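Local coordinates for protein WlaRA, TDP-fucose-3,4-ketoisomerase (Campylobacter jejuni subsp. jejuni 81116, PDB 5TPV) that adopts a cupin-type beta fold, forms a two-chain assembly and binds thymidine-5'-diphosphate in a pocket to which both chains contribute, at residues F56-L61 against L87-M92; R33-Y38 against L106-N111. All coordinates share one frame; numbering follows the deposited sequence.

Contact 1 (F56-L61 against L87-M92); sequences FIFIAL and LYIDKM
F56, I57 and F58 pair with L87, Y88 and I89 as neighbouring antiparallel strands in the larger of the two sheets of this cupin fold. The contact lies close to the centre of the chain. F56-I89 and F58-L87 are hydrogen-bonded pairs, and I57-Y88 between them is a non-hydrogen-bonded pair. Three bonds are firm: I89 N to F56 O at 3.1 Å, F58 N to L87 O at 2.9 Å, and L87 N to F58 O at 3.0 Å. The bond from F56 N to I89 O is weak. F56, F58, L87 and I89 point to the face turned to the fold interior, where L80 of strand 75-80 packs on F58 and L87. I57 and Y88 lie on the other face, near C27 and P28. There the two side chains cross at about a right angle, and I57 CG1 meets the edge of the Y88 ring, 4.2 Å from Y88 CD1. The Y88 hydroxyl is hydrogen-bonded to the carboxylate of E55. On the interior face, I89 runs beside F56, and its CG1 sits between the backbone N and the carbonyl carbon (chi1 72°). This torsion, with an extended chi2, brings CD1 up alongside both phenyl rings. I89 CD1 lies 4.1 Å from F56 CD2, and it meets the F58 ring at the edge, in plane, 3.8 Å from F58 CE2.

Contact 2 (R33-Y38 against L106-N111); sequences RIFYIY and LLVLTN. With TYD (thymidine-5'-diphosphate), chain E.
F35 lays its ring over V108, with V108 CB 3.5 Å above the plane and offset toward the rim. The geometry is that of a CH-pi contact. On the opposite face, the methyl carbon C5M of thymidine-5'-diphosphate stands over the ring centre, so the phenyl group is held between strand and ligand. The F35 torsion puts CG between the backbone N and the carbonyl carbon (chi1 50°), which folds the ring back over the neighbouring strand. R33 crosses T110 obliquely. One face of its guanidinium lies on T110 CG2, which is 3.6 Å from R33 NE. Its edge faces the thymine, and R33 NH2 gives a hydrogen bond of 2.8 Å to TYD O4. R33 NE also binds the backbone O of T112, which helps fix the group's rotation. These strands, 33-38 and 105-110, are antiparallel neighbours at the edge of this chain's part of the larger cupin sheet. A strand of the second subunit pairs with 33-38, so the sheet runs on across the interface, and K14 of that subunit is hydrogen-bonded to thymidine-5'-diphosphate. Backbone bonds include V108 N to F35 O and I37 N to L106 O, both 2.8 Å. On the other face, I34 and L109 lie side by side, I34 CG1 3.6 Å from L109 CD2. The Y36 hydroxyl is hydrogen-bonded to H21 of the second subunit, and Y36 CB passes 3.3 Å from L106 O.

Contacts 1 and 2 belong to one sheet, in which strands 56-62 and 105-110 are neighbours. Probable hydrogen bonds join them: I59 O to L107 N at 2.8 Å, and I57 N to L109 O at 2.9 Å. F56 also packs on V108. Both contacts are buried, but contact 1 is more central, its centre about 9 Å from that of contact 2. Its interior face is apolar. Contact 2 lies at the edge of this chain's sheet, where the second subunit continues it, and F35 and R33 line the ligand pocket. Segment 56-61 reaches that subunit by apolar packing of I59 and L61, whereas 33-38 pairs with it by a beta ladder and the Y36 hydroxyl.

Contact 1 (F56-L61 against L87-M92)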
loop_
_atom_site.group_PDB
_atom_site.type_symbol
_atom_site.label_atom_id
_atom_site.label_comp_id
_atom_site.label_asym_id
_atom_site.label_seq_id
_atom_site.Cartn_x
_atom_site.Cartn_y
_atom_site.Cartn_z
ATOM N N PHE B 56 -0.207 12.361 3.611
ATOM C CA PHE B 56 -0.995 11.127 3.576
ATOM C C PHE B 56 -1.820 11.096 2.305
ATOM O O PHE B 56 -2.262 12.144 1.856
ATOM C CB PHE B 56 -1.945 10.994 4.752
ATOM C CG PHE B 56 -1.229 10.867 6.039
ATOM C CD1 PHE B 56 -0.632 9.677 6.384
ATOM C CD2 PHE B 56 -1.123 11.952 6.908
ATOM C CE1 PHE B 56 0.120 9.538 7.539
ATOM C CE2 PHE B 56 -0.386 11.824 8.091
ATOM C CZ PHE B 56 0.247 10.642 8.391
ATOM N N ILE B 57 -1.972 9.902 1.726
ATOM C CA ILE B 57 -3.181 9.573 0.942
ATOM C C ILE B 57 -3.977 8.403 1.548
ATOM O O ILE B 57 -3.432 7.364 1.852
ATOM C CB ILE B 57 -2.760 9.207 -0.482
ATOM C CG1 ILE B 57 -2.185 10.417 -1.175
ATOM C CG2 ILE B 57 -3.940 8.796 -1.358
ATOM C CD1 ILE B 57 -1.492 10.070 -2.463
ATOM N N PHE B 58 -5.274 8.587 1.690
ATOM C CA PHE B 58 -6.188 7.644 2.312
ATOM C C PHE B 58 -7.047 7.063 1.172
ATOM O O PHE B 58 -7.609 7.806 0.364
ATOM C CB PHE B 58 -7.152 8.356 3.305
ATOM C CG PHE B 58 -6.465 9.032 4.456
ATOM C CD1 PHE B 58 -6.098 8.314 5.565
ATOM C CD2 PHE B 58 -6.154 10.388 4.413
ATOM C CE1 PHE B 58 -5.408 8.919 6.613
ATOM C CE2 PHE B 58 -5.479 11.000 5.451
ATOM C CZ PHE B 58 -5.111 10.266 6.559
ATOM N N ILE B 59 -7.189 5.751 1.153
ATOM C CA ILE B 59 -7.943 5.048 0.121
ATOM C C ILE B 59 -8.754 3.958 0.798
ATOM O O ILE B 59 -8.199 3.165 1.592
ATOM C CB ILE B 59 -6.939 4.407 -0.860
ATOM C CG1 ILE B 59 -5.955 5.419 -1.398
ATOM C CG2 ILE B 59 -7.615 3.689 -2.019
ATOM C CD1 ILE B 59 -4.767 4.792 -2.082
ATOM N N ALA B 60 -10.066 3.936 0.517
ATOM C CA ALA B 60 -10.889 2.818 0.875
ATOM C C ALA B 60 -10.775 1.754 -0.207
ATOM O O ALA B 60 -11.454 1.846 -1.217
ATOM C CB ALA B 60 -12.326 3.267 1.052
ATOM N N LEU B 61 -9.891 0.790 -0.020
ATOM C CA LEU B 61 -9.737 -0.313 -0.955
ATOM C C LEU B 61 -10.912 -1.214 -0.962
ATOM O O LEU B 61 -11.199 -1.830 -1.944
ATOM C CB LEU B 61 -8.612 -1.236 -0.559
ATOM C CG LEU B 61 -7.204 -0.717 -0.666
ATOM C CD1 LEU B 61 -6.229 -1.859 -0.524
ATOM C CD2 LEU B 61 -6.997 -0.026 -1.993
ATOM N N LEU B 87 -8.002 10.490 -0.809
ATOM C CA LEU B 87 -7.874 11.799 -0.201
ATOM C C LEU B 87 -6.446 12.040 0.152
ATOM O O LEU B 87 -5.897 11.336 1.021
ATOM C CB LEU B 87 -8.709 11.854 1.077
ATOM C CG LEU B 87 -8.512 13.122 1.929
ATOM C CD1 LEU B 87 -8.952 14.348 1.143
ATOM C CD2 LEU B 87 -9.360 12.973 3.181
ATOM N N TYR B 88 -5.833 12.965 -0.579
ATOM C CA TYR B 88 -4.557 13.583 -0.199
ATOM C C TYR B 88 -4.761 14.693 0.849
ATOM O O TYR B 88 -5.613 15.583 0.676
ATOM C CB TYR B 88 -3.910 14.207 -1.417
ATOM C CG TYR B 88 -2.731 15.073 -1.042
ATOM C CD1 TYR B 88 -1.497 14.513 -0.802
ATOM C CD2 TYR B 88 -2.879 16.448 -0.851
ATOM C CE1 TYR B 88 -0.429 15.270 -0.362
ATOM C CE2 TYR B 88 -1.811 17.232 -0.429
ATOM C CZ TYR B 88 -0.593 16.651 -0.207
ATOM O OH TYR B 88 0.458 17.431 0.214
ATOM N N ILE B 89 -3.998 14.662 1.932
ATOM C CA ILE B 89 -3.946 15.799 2.832
ATOM C C ILE B 89 -2.520 16.163 3.075
ATOM O O ILE B 89 -1.654 15.314 3.159
ATOM C CB ILE B 89 -4.602 15.589 4.199
ATOM C CG1 ILE B 89 -3.792 14.638 5.116
ATOM C CG2 ILE B 89 -6.026 15.143 4.014
ATOM C CD1 ILE B 89 -4.368 14.501 6.532
ATOM N N ASP B 90 -2.298 17.456 3.260
ATOM C CA ASP B 90 -0.934 17.955 3.544
ATOM C C ASP B 90 -0.632 17.766 5.032
ATOM O O ASP B 90 -1.513 17.387 5.815
ATOM C CB ASP B 90 -0.909 19.450 3.214
ATOM C CG ASP B 90 0.460 19.965 2.776
ATOM O OD1 ASP B 90 0.411 20.927 1.959
ATOM O OD2 ASP B 90 1.516 19.435 3.220
ATOM N N LYS B 91 0.591 18.045 5.431
ATOM C CA LYS B 91 0.937 17.930 6.859
ATOM C C LYS B 91 0.203 18.908 7.803
ATOM O O LYS B 91 -0.428 19.877 7.376
ATOM C CB LYS B 91 2.435 18.053 7.034
ATOM C CG LYS B 91 3.064 19.296 6.470
ATOM C CD LYS B 91 4.528 19.363 6.886
ATOM C CE LYS B 91 5.366 20.031 5.825
ATOM N NZ LYS B 91 6.778 20.253 6.252
ATOM N N MET B 92 0.182 18.605 9.096
ATOM C CA MET B 92 -0.462 19.488 10.093
ATOM C C MET B 92 -1.899 19.684 9.707
ATOM O O MET B 92 -2.451 20.806 9.637
ATOM C CB MET B 92 0.298 20.829 10.257
ATOM C CG MET B 92 1.478 20.711 11.191
ATOM S SD MET B 92 0.944 20.140 12.841
ATOM C CE MET B 92 0.449 21.669 13.627
#

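Contact 2 (R33-Y38 against L106-N111)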
loop_
_atom_site.group_PDB
_atom_site.type_symbol
_atom_site.label_atom_id
_atom_site.label_comp_id
_atom_site.label_asym_id
_atom_site.label_seq_id
_atom_site.Cartn_x
_atom_site.Cartn_y
_atom_site.Cartn_z
ATOM N N ARG B 33 6.445 4.516 3.585
ATOM C CA ARG B 33 5.677 3.643 4.440
ATOM C C ARG B 33 4.216 3.583 3.987
ATOM O O ARG B 33 3.620 4.590 3.524
ATOM C CB ARG B 33 5.809 4.202 5.859
ATOM C CG ARG B 33 4.709 3.797 6.827
ATOM C CD ARG B 33 5.019 4.176 8.276
ATOM N NE ARG B 33 5.075 5.624 8.356
ATOM C CZ ARG B 33 4.423 6.394 9.232
ATOM N NH1 ARG B 33 4.566 7.691 9.152
ATOM N NH2 ARG B 33 3.650 5.908 10.172
ATOM N N ILE B 34 3.618 2.412 4.202
ATOM C CA ILE B 34 2.226 2.132 3.836
ATOM C C ILE B 34 1.658 1.501 5.075
ATOM O O ILE B 34 2.360 0.758 5.697
ATOM C CB ILE B 34 2.235 1.081 2.659
ATOM C CG1 ILE B 34 1.633 1.798 1.532
ATOM C CG2 ILE B 34 1.779 -0.385 2.880
ATOM C CD1 ILE B 34 2.734 2.672 1.047
ATOM N N PHE B 35 0.387 1.702 5.361
ATOM C CA PHE B 35 -0.290 0.860 6.324
ATOM C C PHE B 35 -1.746 0.711 5.961
ATOM O O PHE B 35 -2.301 1.457 5.174
ATOM C CB PHE B 35 -0.098 1.347 7.786
ATOM C CG PHE B 35 -0.390 2.790 7.998
ATOM C CD1 PHE B 35 -1.628 3.211 8.403
ATOM C CD2 PHE B 35 0.594 3.755 7.789
ATOM C CE1 PHE B 35 -1.889 4.564 8.604
ATOM C CE2 PHE B 35 0.340 5.104 8.017
ATOM C CZ PHE B 35 -0.900 5.519 8.443
ATOM N N TYR B 36 -2.363 -0.337 6.505
ATOM C CA TYR B 36 -3.768 -0.603 6.226
ATOM C C TYR B 36 -4.418 -1.063 7.523
ATOM O O TYR B 36 -3.782 -1.672 8.410
ATOM C CB TYR B 36 -3.994 -1.559 5.007
ATOM C CG TYR B 36 -3.109 -2.762 5.016
ATOM C CD1 TYR B 36 -3.540 -3.961 5.578
ATOM C CD2 TYR B 36 -1.837 -2.732 4.448
ATOM C CE1 TYR B 36 -2.723 -5.049 5.634
ATOM C CE2 TYR B 36 -1.019 -3.836 4.508
ATOM C CZ TYR B 36 -1.461 -4.972 5.114
ATOM O OH TYR B 36 -0.651 -6.083 5.166
ATOM N N ILE B 37 -5.687 -0.688 7.609
ATOM C CA ILE B 37 -6.511 -0.848 8.784
ATOM C C ILE B 37 -7.791 -1.567 8.361
ATOM O O ILE B 37 -8.406 -1.305 7.300
ATOM C CB ILE B 37 -6.830 0.519 9.399
ATOM C CG1 ILE B 37 -5.549 1.323 9.505
ATOM C CG2 ILE B 37 -7.362 0.347 10.814
ATOM C CD1 ILE B 37 -5.714 2.713 10.084
ATOM N N TYR B 38 -8.198 -2.506 9.203
ATOM C CA TYR B 38 -9.281 -3.406 8.813
ATOM C C TYR B 38 -9.920 -4.066 10.049
ATOM O O TYR B 38 -9.489 -3.824 11.186
ATOM C CB TYR B 38 -8.702 -4.443 7.856
ATOM C CG TYR B 38 -7.518 -5.245 8.411
ATOM C CD1 TYR B 38 -7.687 -6.472 9.034
ATOM C CD2 TYR B 38 -6.235 -4.796 8.239
ATOM C CE1 TYR B 38 -6.625 -7.180 9.561
ATOM C CE2 TYR B 38 -5.154 -5.512 8.705
ATOM C CZ TYR B 38 -5.346 -6.679 9.380
ATOM O OH TYR B 38 -4.184 -7.334 9.822
ATOM N N LEU B 106 -8.874 0.101 4.851
ATOM C CA LEU B 106 -8.372 1.456 4.646
ATOM C C LEU B 106 -6.900 1.348 4.404
ATOM O O LEU B 106 -6.206 0.830 5.258
ATOM C CB LEU B 106 -8.585 2.331 5.887
ATOM C CG LEU B 106 -8.032 3.756 5.744
ATOM C CD1 LEU B 106 -8.827 4.570 4.772
ATOM C CD2 LEU B 106 -8.055 4.428 7.117
ATOM N N LEU B 107 -6.452 1.826 3.245
ATOM C CA LEU B 107 -5.035 1.917 2.949
ATOM C C LEU B 107 -4.570 3.384 3.004
ATOM O O LEU B 107 -5.179 4.278 2.393
ATOM C CB LEU B 107 -4.793 1.360 1.570
ATOM C CG LEU B 107 -3.402 1.425 0.950
ATOM C CD1 LEU B 107 -2.407 0.590 1.705
ATOM C CD2 LEU B 107 -3.393 1.043 -0.530
ATOM N N VAL B 108 -3.393 3.554 3.584
ATOM C CA VAL B 108 -2.720 4.832 3.734
ATOM C C VAL B 108 -1.295 4.811 3.225
ATOM O O VAL B 108 -0.485 3.962 3.545
ATOM C CB VAL B 108 -2.737 5.231 5.232
ATOM C CG1 VAL B 108 -2.355 6.703 5.392
ATOM C CG2 VAL B 108 -4.134 5.007 5.784
ATOM N N LEU B 109 -0.974 5.807 2.410
ATOM C CA LEU B 109 0.388 6.038 1.951
ATOM C C LEU B 109 0.923 7.304 2.630
ATOM O O LEU B 109 0.184 8.297 2.797
ATOM C CB LEU B 109 0.366 6.290 0.448
ATOM C CG LEU B 109 -0.680 5.494 -0.380
ATOM C CD1 LEU B 109 -0.704 5.912 -1.814
ATOM C CD2 LEU B 109 -0.441 4.003 -0.333
ATOM N N THR B 110 2.200 7.260 2.986
ATOM C CA THR B 110 2.870 8.388 3.577
ATOM C C THR B 110 4.366 8.440 3.197
ATOM O O THR B 110 4.983 7.493 2.685
ATOM C CB THR B 110 2.668 8.437 5.095
ATOM O OG1 THR B 110 3.179 9.668 5.660
ATOM C CG2 THR B 110 3.396 7.316 5.721
ATOM N N ASN B 111 4.905 9.637 3.382
ATOM C CA ASN B 111 6.275 9.978 2.966
ATOM C C ASN B 111 7.272 9.917 4.110
ATOM O O ASN B 111 8.376 10.365 3.933
ATOM C CB ASN B 111 6.289 11.357 2.326
ATOM C CG ASN B 111 5.829 12.470 3.284
ATOM O OD1 ASN B 111 5.011 12.283 4.157
ATOM N ND2 ASN B 111 6.332 13.660 3.063
HETATM P PA TYD E . -2.060 6.060 15.547
HETATM O O1A TYD E . -1.715 6.680 16.880
HETATM O O2A TYD E . -1.706 6.777 14.268
HETATM O O3A TYD E . -3.640 5.750 15.531
HETATM P PB TYD E . -4.476 5.835 14.157
HETATM O O1B TYD E . -5.912 5.678 14.595
HETATM O O2B TYD E . -4.137 7.201 13.609
HETATM O O3B TYD E . -3.946 4.684 13.337
HETATM O "O5'" TYD E . -1.413 4.586 15.494
HETATM C "C5'" TYD E . -1.963 3.525 16.272
HETATM C "C4'" TYD E . -0.877 2.929 17.159
HETATM O "O4'" TYD E . -0.057 2.044 16.391
HETATM C "C3'" TYD E . 0.022 4.012 17.734
HETATM O "O3'" TYD E . -0.031 3.986 19.163
HETATM C "C2'" TYD E . 1.429 3.701 17.259
HETATM C "C1'" TYD E . 1.317 2.440 16.413
HETATM N N1 TYD E . 1.773 2.717 15.051
HETATM C C2 TYD E . 3.044 2.260 14.635
HETATM O O2 TYD E . 3.760 1.623 15.439
HETATM N N3 TYD E . 3.498 2.494 13.396
HETATM C C4 TYD E . 2.757 3.171 12.514
HETATM O O4 TYD E . 3.184 3.386 11.360
HETATM C C5 TYD E . 1.419 3.662 12.926
HETATM C C5M TYD E . 0.553 4.429 11.961
HETATM C C6 TYD E . 0.983 3.401 14.216
#